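Local coordinates for LPP20 lipofamily protein (PDB 4KZS), which is a secreted protein of Helicobacter pylori of unknown function, possibly connected with the outer membrane and the Tol-Pal system, at residues Lys29-Leu40 and Ile94-Asn102; Ala195-Val203 and Glu253-Arg262. All blocks are in the same frame, centred on the assembly; numbering follows the deposited sequence.

How the contacts relate
Contacts 1 and 2 lie on opposite sides of the chain's centre, with their own centres about 46 Å apart and their nearest atoms about 29 Å apart, and they share no helix or strand. In contact 1 a helix lies on a strand of the antiparallel sheet, within the LPP20 lipoprotein range; in contact 2 two helices of the C-terminal range meet. Both are partly buried. Contact 1 combines a buried hydroxyl pair with small and branched apolar side chains. Contact 2 relies on the carbon portions of long polar side chains and on an arginine laid over a phenylalanine, with three of its twelve touching residues exposed against one in contact 1.

Contact 1: residues Lys29-Leu40 and Ile94-Asn102; sequences KEASKQKALADL and IYYTRVRIN
Helix 29-40 and strand 94-102 run in roughly the same direction, their axes 37° apart and 7.0 Å at closest approach, so that Lys29 starts beside Tyr95 and Leu40 ends near Arg100. At the helix start, backbone N of Lys29 sits over one face of the Tyr95 ring, displaced toward its rim and 3.5 Å from CG of Tyr95. CB of Lys29 adds a contact to CD2 of the same ring at 3.7 Å. One turn on, OG of Ser32 and OG1 of Thr97 are hydrogen-bonded at 2.7 Å. Ser32 has OG anti to its own N (chi1 178°), which directs the hydroxyl to the strand; a weak bond to Gly24 O of strand 19-26 gives it a second partner. Strand 94-102 is the middle strand of a three-stranded antiparallel sheet, between 19-26 and 84-91, and the helix packs on one face of it. Farther along, CB of Ala36 lies against Thr97 O (3.4 Å) and CG2 of Val99. CG2 of Val99 then reaches CD2 of Leu40 at 3.6 Å, the two side chains lying obliquely to each other, while CD1 of Leu40 meets CG2 of Ile101 at 4.3 Å.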
loop_
_atom_site.group_PDB
_atom_site.type_symbol
_atom_site.label_atom_id
_atom_site.label_comp_id
_atom_site.label_asym_id
_atom_site.label_seq_id
_atom_site.Cartn_x
_atom_site.Cartn_y
_atom_site.Cartn_z
ATOM N N LYS A 29 -0.833 33.078 -4.683
ATOM C CA LYS A 29 -0.817 32.522 -6.038
ATOM C C LYS A 29 -0.715 31.002 -6.020
ATOM O O LYS A 29 -1.513 30.306 -6.674
ATOM C CB LYS A 29 0.317 33.129 -6.870
ATOM C CG LYS A 29 0.304 32.792 -8.358
ATOM C CD LYS A 29 1.456 33.516 -9.043
ATOM C CE LYS A 29 1.519 33.224 -10.541
ATOM N NZ LYS A 29 2.636 33.843 -11.313
ATOM N N GLU A 30 0.254 30.495 -5.255
ATOM C CA GLU A 30 0.450 29.062 -5.075
ATOM C C GLU A 30 -0.803 28.427 -4.496
ATOM O O GLU A 30 -1.298 27.411 -5.011
ATOM C CB GLU A 30 1.664 28.782 -4.187
ATOM C CG GLU A 30 1.838 27.321 -3.738
ATOM C CD GLU A 30 2.223 26.344 -4.856
ATOM O OE1 GLU A 30 2.318 25.122 -4.571
ATOM O OE2 GLU A 30 2.437 26.789 -6.009
ATOM N N ALA A 31 -1.326 29.015 -3.435
ATOM C CA ALA A 31 -2.558 28.477 -2.821
ATOM C C ALA A 31 -3.691 28.449 -3.848
ATOM O O ALA A 31 -4.577 27.570 -3.808
ATOM C CB ALA A 31 -2.969 29.300 -1.621
ATOM N N SER A 32 -3.651 29.400 -4.780
ATOM C CA SER A 32 -4.687 29.457 -5.772
ATOM C C SER A 32 -4.558 28.230 -6.665
ATOM O O SER A 32 -5.500 27.420 -6.739
ATOM C CB SER A 32 -4.604 30.772 -6.545
ATOM O OG SER A 32 -5.589 30.822 -7.540
ATOM N N LYS A 33 -3.381 28.085 -7.299
ATOM C CA LYS A 33 -3.012 26.865 -8.037
ATOM C C LYS A 33 -3.506 25.616 -7.323
ATOM O O LYS A 33 -4.291 24.831 -7.910
ATOM C CB LYS A 33 -1.502 26.805 -8.308
ATOM C CG LYS A 33 -1.070 27.788 -9.389
ATOM C CD LYS A 33 0.389 27.669 -9.850
ATOM C CE LYS A 33 0.983 29.093 -10.079
ATOM N NZ LYS A 33 2.334 29.231 -10.730
ATOM N N GLN A 34 -3.133 25.455 -6.046
ATOM C CA GLN A 34 -3.572 24.255 -5.321
ATOM C C GLN A 34 -5.076 24.121 -5.195
ATOM O O GLN A 34 -5.595 23.012 -5.384
ATOM C CB GLN A 34 -2.921 24.101 -3.966
ATOM C CG GLN A 34 -1.393 24.014 -4.009
ATOM C CD GLN A 34 -0.815 22.944 -4.964
ATOM O OE1 GLN A 34 -1.375 21.842 -5.152
ATOM N NE2 GLN A 34 0.335 23.266 -5.555
ATOM N N LYS A 35 -5.792 25.218 -4.924
ATOM C CA LYS A 35 -7.266 25.105 -4.720
ATOM C C LYS A 35 -7.823 24.704 -6.103
ATOM O O LYS A 35 -8.732 23.897 -6.176
ATOM C CB LYS A 35 -7.931 26.367 -4.049
ATOM C CG LYS A 35 -9.475 26.360 -3.744
ATOM C CD LYS A 35 -10.190 27.782 -3.673
ATOM C CE LYS A 35 -11.744 27.819 -3.942
ATOM N NZ LYS A 35 -12.547 29.106 -4.139
ATOM N N ALA A 36 -7.218 25.180 -7.195
ATOM C CA ALA A 36 -7.779 24.908 -8.514
ATOM C C ALA A 36 -7.554 23.431 -8.939
ATOM O O ALA A 36 -8.454 22.820 -9.498
ATOM C CB ALA A 36 -7.217 25.887 -9.521
ATOM N N LEU A 37 -6.387 22.835 -8.669
ATOM C CA LEU A 37 -6.207 21.388 -8.957
ATOM C C LEU A 37 -7.168 20.552 -8.160
ATOM O O LEU A 37 -7.821 19.628 -8.680
ATOM C CB LEU A 37 -4.856 20.860 -8.514
ATOM C CG LEU A 37 -3.579 21.055 -9.290
ATOM C CD1 LEU A 37 -2.706 19.881 -8.874
ATOM C CD2 LEU A 37 -3.873 21.043 -10.778
ATOM N N ALA A 38 -7.186 20.807 -6.851
ATOM C CA ALA A 38 -8.070 20.065 -5.985
ATOM C C ALA A 38 -9.424 20.096 -6.650
ATOM O O ALA A 38 -10.021 19.051 -6.934
ATOM C CB ALA A 38 -8.125 20.718 -4.641
ATOM N N ASP A 39 -9.864 21.299 -7.013
ATOM C CA ASP A 39 -11.189 21.428 -7.541
ATOM C C ASP A 39 -11.320 20.691 -8.855
ATOM O O ASP A 39 -12.384 20.160 -9.188
ATOM C CB ASP A 39 -11.605 22.880 -7.646
ATOM C CG ASP A 39 -12.940 23.029 -8.287
ATOM O OD1 ASP A 39 -13.921 22.414 -7.795
ATOM O OD2 ASP A 39 -12.999 23.727 -9.313
ATOM N N LEU A 40 -10.215 20.619 -9.581
ATOM C CA LEU A 40 -10.180 19.879 -10.857
ATOM C C LEU A 40 -10.257 18.357 -10.656
ATOM O O LEU A 40 -11.034 17.694 -11.389
ATOM C CB LEU A 40 -8.924 20.261 -11.678
ATOM C CG LEU A 40 -8.559 19.238 -12.725
ATOM C CD1 LEU A 40 -9.728 19.043 -13.650
ATOM C CD2 LEU A 40 -7.450 19.818 -13.529
ATOM N N ILE A 94 -6.381 38.871 -3.497
ATOM C CA ILE A 94 -6.789 37.524 -3.804
ATOM C C ILE A 94 -6.356 37.081 -5.203
ATOM O O ILE A 94 -6.338 37.876 -6.154
ATOM C CB ILE A 94 -8.267 37.276 -3.542
ATOM C CG1 ILE A 94 -9.080 37.853 -4.650
ATOM C CG2 ILE A 94 -8.690 37.869 -2.197
ATOM C CD1 ILE A 94 -10.362 37.083 -4.811
ATOM N N TYR A 95 -5.961 35.813 -5.292
ATOM C CA TYR A 95 -5.530 35.227 -6.544
ATOM C C TYR A 95 -6.571 34.234 -7.031
ATOM O O TYR A 95 -7.329 33.630 -6.223
ATOM C CB TYR A 95 -4.184 34.561 -6.359
ATOM C CG TYR A 95 -3.150 35.497 -5.801
ATOM C CD1 TYR A 95 -3.247 36.000 -4.487
ATOM C CD2 TYR A 95 -2.058 35.889 -6.591
ATOM C CE1 TYR A 95 -2.284 36.887 -3.991
ATOM C CE2 TYR A 95 -1.090 36.768 -6.113
ATOM C CZ TYR A 95 -1.206 37.257 -4.823
ATOM O OH TYR A 95 -0.221 38.117 -4.417
ATOM N N TYR A 96 -6.622 34.083 -8.347
ATOM C CA TYR A 96 -7.548 33.147 -8.955
ATOM C C TYR A 96 -6.756 32.399 -9.993
ATOM O O TYR A 96 -5.915 32.986 -10.704
ATOM C CB TYR A 96 -8.718 33.906 -9.611
ATOM C CG TYR A 96 -9.620 33.062 -10.493
ATOM C CD1 TYR A 96 -10.729 32.416 -9.978
ATOM C CD2 TYR A 96 -9.379 32.943 -11.866
ATOM C CE1 TYR A 96 -11.563 31.659 -10.799
ATOM C CE2 TYR A 96 -10.222 32.195 -12.686
ATOM C CZ TYR A 96 -11.293 31.565 -12.134
ATOM O OH TYR A 96 -12.090 30.836 -12.933
ATOM N N THR A 97 -7.027 31.103 -10.092
ATOM C CA THR A 97 -6.365 30.210 -11.058
ATOM C C THR A 97 -7.461 29.297 -11.614
ATOM O O THR A 97 -8.386 28.814 -10.874
ATOM C CB THR A 97 -5.257 29.368 -10.383
ATOM O OG1 THR A 97 -4.262 30.230 -9.808
ATOM C CG2 THR A 97 -4.539 28.492 -11.371
ATOM N N ARG A 98 -7.423 29.081 -12.918
ATOM C CA ARG A 98 -8.300 28.065 -13.446
ATOM C C ARG A 98 -7.473 27.129 -14.345
ATOM O O ARG A 98 -6.576 27.579 -15.029
ATOM C CB ARG A 98 -9.407 28.765 -14.182
ATOM C CG ARG A 98 -10.379 27.867 -14.908
ATOM C CD ARG A 98 -10.665 28.668 -16.170
ATOM N NE ARG A 98 -12.073 28.646 -16.412
ATOM C CZ ARG A 98 -12.643 29.075 -17.510
ATOM N NH1 ARG A 98 -11.940 29.648 -18.475
ATOM N NH2 ARG A 98 -13.941 28.962 -17.595
ATOM N N VAL A 99 -7.772 25.837 -14.302
ATOM C CA VAL A 99 -6.959 24.817 -14.911
ATOM C C VAL A 99 -7.887 23.891 -15.596
ATOM O O VAL A 99 -9.061 23.872 -15.313
ATOM C CB VAL A 99 -6.193 23.961 -13.897
ATOM C CG1 VAL A 99 -5.209 24.796 -13.138
ATOM C CG2 VAL A 99 -7.140 23.390 -12.887
ATOM N N ARG A 100 -7.362 23.170 -16.575
ATOM C CA ARG A 100 -8.127 22.174 -17.284
ATOM C C ARG A 100 -7.226 21.071 -17.761
ATOM O O ARG A 100 -5.967 21.189 -17.746
ATOM C CB ARG A 100 -8.801 22.808 -18.466
ATOM C CG ARG A 100 -7.825 23.327 -19.496
ATOM C CD ARG A 100 -8.602 23.869 -20.668
ATOM N NE ARG A 100 -7.726 24.121 -21.813
ATOM C CZ ARG A 100 -8.183 24.357 -23.050
ATOM N NH1 ARG A 100 -9.484 24.410 -23.306
ATOM N NH2 ARG A 100 -7.349 24.566 -24.029
ATOM N N ILE A 101 -7.847 19.986 -18.204
ATOM C CA ILE A 101 -7.072 18.876 -18.751
ATOM C C ILE A 101 -7.917 18.165 -19.709
ATOM O O ILE A 101 -9.117 18.027 -19.483
ATOM C CB ILE A 101 -6.662 17.867 -17.683
ATOM C CG1 ILE A 101 -5.701 16.849 -18.277
ATOM C CG2 ILE A 101 -7.886 17.188 -17.025
ATOM C CD1 ILE A 101 -4.844 16.132 -17.227
ATOM N N ASN A 102 -7.275 17.738 -20.789
ATOM C CA ASN A 102 -7.873 16.940 -21.838
ATOM C C ASN A 102 -8.367 15.600 -21.298
ATOM O O ASN A 102 -7.641 14.875 -20.664
ATOM C CB ASN A 102 -6.805 16.701 -22.878
ATOM C CG ASN A 102 -7.334 15.945 -24.054
ATOM O OD1 ASN A 102 -7.435 14.720 -24.021
ATOM N ND2 ASN A 102 -7.672 16.665 -25.108
#

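Contact 2: residues Ala195-Val203 and Glu253-Arg262; sequences ALISAYARV and EKNKNFAITR
Arg202 and Phe258 make the stacked pair of this contact: the guanidinium lies flat over one face of the ring, with planes 11° apart and centres separated by 3.7 Å. The cation-pi geometry is off-centre, CZ of Arg202 standing 35° from the ring normal, whereas CD of the same residue is nearly above the ring centre, in a CH-pi contact. CG of Arg202 starts over the CD2-CE2 side, and beyond CD the bend at chi3 lets NE and CZ continue flat toward CE1.

Aliphatic contacts flank the stack. CG2 of Val203 comes to the edge of the Phe258 ring, near its plane, at 3.6 Å from CE2 of Phe258. Toward the other end, Lys254 lays its carbon chain against helix 195-200: its CD is 3.9 Å from CB of Ala195, and its CG packs on CB of Ala199.

In mixed apolar-polar approaches, CG2 of Val203 also lies at the edge of the Arg262 guanidinium, 3.8 Å from NH1 of Arg262, and CD2 of Leu196 is 3.9 Å from OE1 of Glu253. OE2 of Glu253 is hydrogen-bonded to Ser223 N. ND2 of Asn257 lies obliquely by the Tyr200 ring, 3.5 Å from CE2 of Tyr200.

Helices 195-200 and 253-262 cross at -30°, with axes 9.0 Å apart at closest approach. Helix 190-200 joins the neighbouring parallel strands 179-182 and 205-207 in a beta-alpha-beta crossover of the family's C-terminal domain; helix 252-262 is the last in the model. Around them, Tyr200 touches Asn217, just past strand 214-215, and Val203 rests on Leu134, just before helix 135-157.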
loop_
_atom_site.group_PDB
_atom_site.type_symbol
_atom_site.label_atom_id
_atom_site.label_comp_id
_atom_site.label_asym_id
_atom_site.label_seq_id
_atom_site.Cartn_x
_atom_site.Cartn_y
_atom_site.Cartn_z
ATOM N N ALA A 195 1.779 -16.644 23.232
ATOM C CA ALA A 195 1.571 -15.193 23.073
ATOM C C ALA A 195 2.279 -14.625 21.847
ATOM O O ALA A 195 1.745 -13.799 21.113
ATOM C CB ALA A 195 2.023 -14.445 24.324
ATOM N N LEU A 196 3.484 -15.098 21.626
ATOM C CA LEU A 196 4.263 -14.553 20.580
ATOM C C LEU A 196 3.754 -15.036 19.258
ATOM O O LEU A 196 3.425 -14.208 18.408
ATOM C CB LEU A 196 5.745 -14.902 20.768
ATOM C CG LEU A 196 6.544 -14.142 21.858
ATOM C CD1 LEU A 196 8.039 -14.125 21.517
ATOM C CD2 LEU A 196 6.041 -12.726 22.143
ATOM N N ILE A 197 3.676 -16.362 19.088
ATOM C CA ILE A 197 3.143 -16.941 17.850
ATOM C C ILE A 197 1.765 -16.370 17.508
ATOM O O ILE A 197 1.472 -16.136 16.352
ATOM C CB ILE A 197 3.061 -18.470 17.918
ATOM C CG1 ILE A 197 4.490 -19.061 17.943
ATOM C CG2 ILE A 197 2.266 -19.020 16.746
ATOM C CD1 ILE A 197 4.636 -20.543 17.576
ATOM N N SER A 198 0.951 -16.135 18.533
ATOM C CA SER A 198 -0.335 -15.532 18.414
ATOM C C SER A 198 -0.282 -14.122 17.859
ATOM O O SER A 198 -1.182 -13.715 17.135
ATOM C CB SER A 198 -0.969 -15.501 19.807
ATOM O OG SER A 198 -2.089 -14.639 19.878
ATOM N N ALA A 199 0.725 -13.346 18.246
ATOM C CA ALA A 199 0.827 -11.966 17.787
ATOM C C ALA A 199 1.483 -11.959 16.391
ATOM O O ALA A 199 1.010 -11.339 15.443
ATOM C CB ALA A 199 1.625 -11.151 18.792
ATOM N N TYR A 200 2.574 -12.690 16.284
ATOM C CA TYR A 200 3.194 -12.980 15.025
ATOM C C TYR A 200 2.134 -13.359 14.008
ATOM O O TYR A 200 2.330 -13.154 12.830
ATOM C CB TYR A 200 4.135 -14.165 15.209
ATOM C CG TYR A 200 5.611 -13.848 15.387
ATOM C CD1 TYR A 200 6.499 -14.059 14.328
ATOM C CD2 TYR A 200 6.135 -13.390 16.610
ATOM C CE1 TYR A 200 7.854 -13.809 14.451
ATOM C CE2 TYR A 200 7.497 -13.121 16.739
ATOM C CZ TYR A 200 8.350 -13.349 15.649
ATOM O OH TYR A 200 9.710 -13.121 15.704
ATOM N N ALA A 201 1.008 -13.915 14.456
ATOM C CA ALA A 201 0.001 -14.503 13.559
ATOM C C ALA A 201 -0.958 -13.480 12.955
ATOM O O ALA A 201 -1.600 -13.745 11.914
ATOM C CB ALA A 201 -0.795 -15.564 14.294
ATOM N N ARG A 202 -1.090 -12.321 13.608
ATOM C CA ARG A 202 -1.978 -11.279 13.071
ATOM C C ARG A 202 -1.316 -10.540 11.886
ATOM O O ARG A 202 -1.864 -9.581 11.329
ATOM C CB ARG A 202 -2.556 -10.359 14.169
ATOM C CG ARG A 202 -1.538 -9.646 15.014
ATOM C CD ARG A 202 -2.186 -8.791 16.108
ATOM N NE ARG A 202 -3.244 -7.883 15.628
ATOM C CZ ARG A 202 -3.954 -7.043 16.395
ATOM N NH1 ARG A 202 -3.741 -6.948 17.706
ATOM N NH2 ARG A 202 -4.888 -6.274 15.847
ATOM N N VAL A 203 -0.165 -11.065 11.479
ATOM C CA VAL A 203 0.666 -10.479 10.465
ATOM C C VAL A 203 1.335 -11.601 9.683
ATOM O O VAL A 203 1.751 -11.405 8.565
ATOM C CB VAL A 203 1.744 -9.610 11.152
ATOM C CG1 VAL A 203 3.101 -9.655 10.435
ATOM C CG2 VAL A 203 1.229 -8.194 11.377
ATOM N N GLU A 253 4.531 -7.970 25.887
ATOM C CA GLU A 253 5.558 -8.314 24.902
ATOM C C GLU A 253 4.874 -8.675 23.586
ATOM O O GLU A 253 5.472 -8.602 22.512
ATOM C CB GLU A 253 6.505 -9.429 25.338
ATOM C CG GLU A 253 7.556 -9.686 24.247
ATOM C CD GLU A 253 8.615 -10.727 24.572
ATOM O OE1 GLU A 253 8.294 -11.756 25.200
ATOM O OE2 GLU A 253 9.779 -10.519 24.164
ATOM N N LYS A 254 3.599 -9.033 23.696
ATOM C CA LYS A 254 2.751 -9.333 22.550
ATOM C C LYS A 254 2.135 -8.026 22.022
ATOM O O LYS A 254 2.440 -7.572 20.912
ATOM C CB LYS A 254 1.675 -10.346 22.986
ATOM C CG LYS A 254 0.676 -10.789 21.933
ATOM C CD LYS A 254 -0.223 -11.915 22.434
ATOM C CE LYS A 254 -1.091 -11.483 23.599
ATOM N NZ LYS A 254 -1.884 -10.266 23.274
ATOM N N ASN A 255 1.290 -7.424 22.850
ATOM C CA ASN A 255 0.625 -6.154 22.558
ATOM C C ASN A 255 1.595 -5.111 21.976
ATOM O O ASN A 255 1.208 -4.215 21.221
ATOM C CB ASN A 255 -0.019 -5.609 23.849
ATOM C CG ASN A 255 -0.511 -6.714 24.803
ATOM O OD1 ASN A 255 -0.734 -6.466 25.994
ATOM N ND2 ASN A 255 -0.682 -7.929 24.284
ATOM N N LYS A 256 2.863 -5.242 22.340
ATOM C CA LYS A 256 3.886 -4.336 21.895
ATOM C C LYS A 256 4.586 -4.926 20.683
ATOM O O LYS A 256 5.045 -4.186 19.816
ATOM C CB LYS A 256 4.895 -4.058 23.023
ATOM C CG LYS A 256 6.041 -3.123 22.630
ATOM C CD LYS A 256 7.394 -3.548 23.202
ATOM C CE LYS A 256 7.922 -4.888 22.684
ATOM N NZ LYS A 256 8.217 -4.941 21.230
ATOM N N ASN A 257 4.681 -6.250 20.617
ATOM C CA ASN A 257 5.335 -6.877 19.456
ATOM C C ASN A 257 4.613 -6.580 18.132
ATOM O O ASN A 257 5.246 -6.329 17.105
ATOM C CB ASN A 257 5.509 -8.389 19.606
ATOM C CG ASN A 257 6.357 -8.969 18.493
ATOM O OD1 ASN A 257 6.874 -8.235 17.653
ATOM N ND2 ASN A 257 6.498 -10.285 18.467
ATOM N N PHE A 258 3.286 -6.616 18.166
ATOM C CA PHE A 258 2.508 -6.293 16.986
ATOM C C PHE A 258 3.028 -4.951 16.488
ATOM O O PHE A 258 3.771 -4.894 15.467
ATOM C CB PHE A 258 1.012 -6.244 17.322
ATOM C CG PHE A 258 0.111 -5.964 16.137
ATOM C CD1 PHE A 258 -1.053 -5.191 16.299
ATOM C CD2 PHE A 258 0.398 -6.465 14.865
ATOM C CE1 PHE A 258 -1.900 -4.919 15.224
ATOM C CE2 PHE A 258 -0.450 -6.192 13.792
ATOM C CZ PHE A 258 -1.604 -5.429 13.974
ATOM N N ALA A 259 2.691 -3.905 17.262
ATOM C CA ALA A 259 3.028 -2.501 16.963
ATOM C C ALA A 259 4.461 -2.338 16.417
ATOM O O ALA A 259 4.684 -1.557 15.492
ATOM C CB ALA A 259 2.771 -1.601 18.178
ATOM N N ILE A 260 5.403 -3.108 16.962
ATOM C CA ILE A 260 6.734 -3.197 16.396
ATOM C C ILE A 260 6.685 -3.693 14.947
ATOM O O ILE A 260 7.066 -2.966 14.043
ATOM C CB ILE A 260 7.667 -4.084 17.271
ATOM C CG1 ILE A 260 8.071 -3.342 18.576
ATOM C CG2 ILE A 260 8.860 -4.650 16.457
ATOM C CD1 ILE A 260 9.085 -2.187 18.479
ATOM N N THR A 261 6.190 -4.923 14.752
ATOM C CA THR A 261 6.292 -5.672 13.477
ATOM C C THR A 261 5.479 -4.895 12.418
ATOM O O THR A 261 5.862 -4.789 11.252
ATOM C CB THR A 261 5.803 -7.170 13.613
ATOM O OG1 THR A 261 5.569 -7.534 14.990
ATOM C CG2 THR A 261 6.794 -8.176 12.982
ATOM N N ARG A 262 4.365 -4.314 12.845
ATOM C CA ARG A 262 3.538 -3.548 11.920
ATOM C C ARG A 262 4.361 -2.403 11.334
ATOM O O ARG A 262 4.714 -2.423 10.153
ATOM C CB ARG A 262 2.284 -3.014 12.621
ATOM C CG ARG A 262 1.160 -2.648 11.668
ATOM C CD ARG A 262 -0.198 -2.694 12.349
ATOM N NE ARG A 262 -1.306 -2.861 11.403
ATOM C CZ ARG A 262 -1.557 -3.971 10.705
ATOM N NH1 ARG A 262 -0.771 -5.034 10.813
ATOM N NH2 ARG A 262 -2.598 -4.015 9.883
#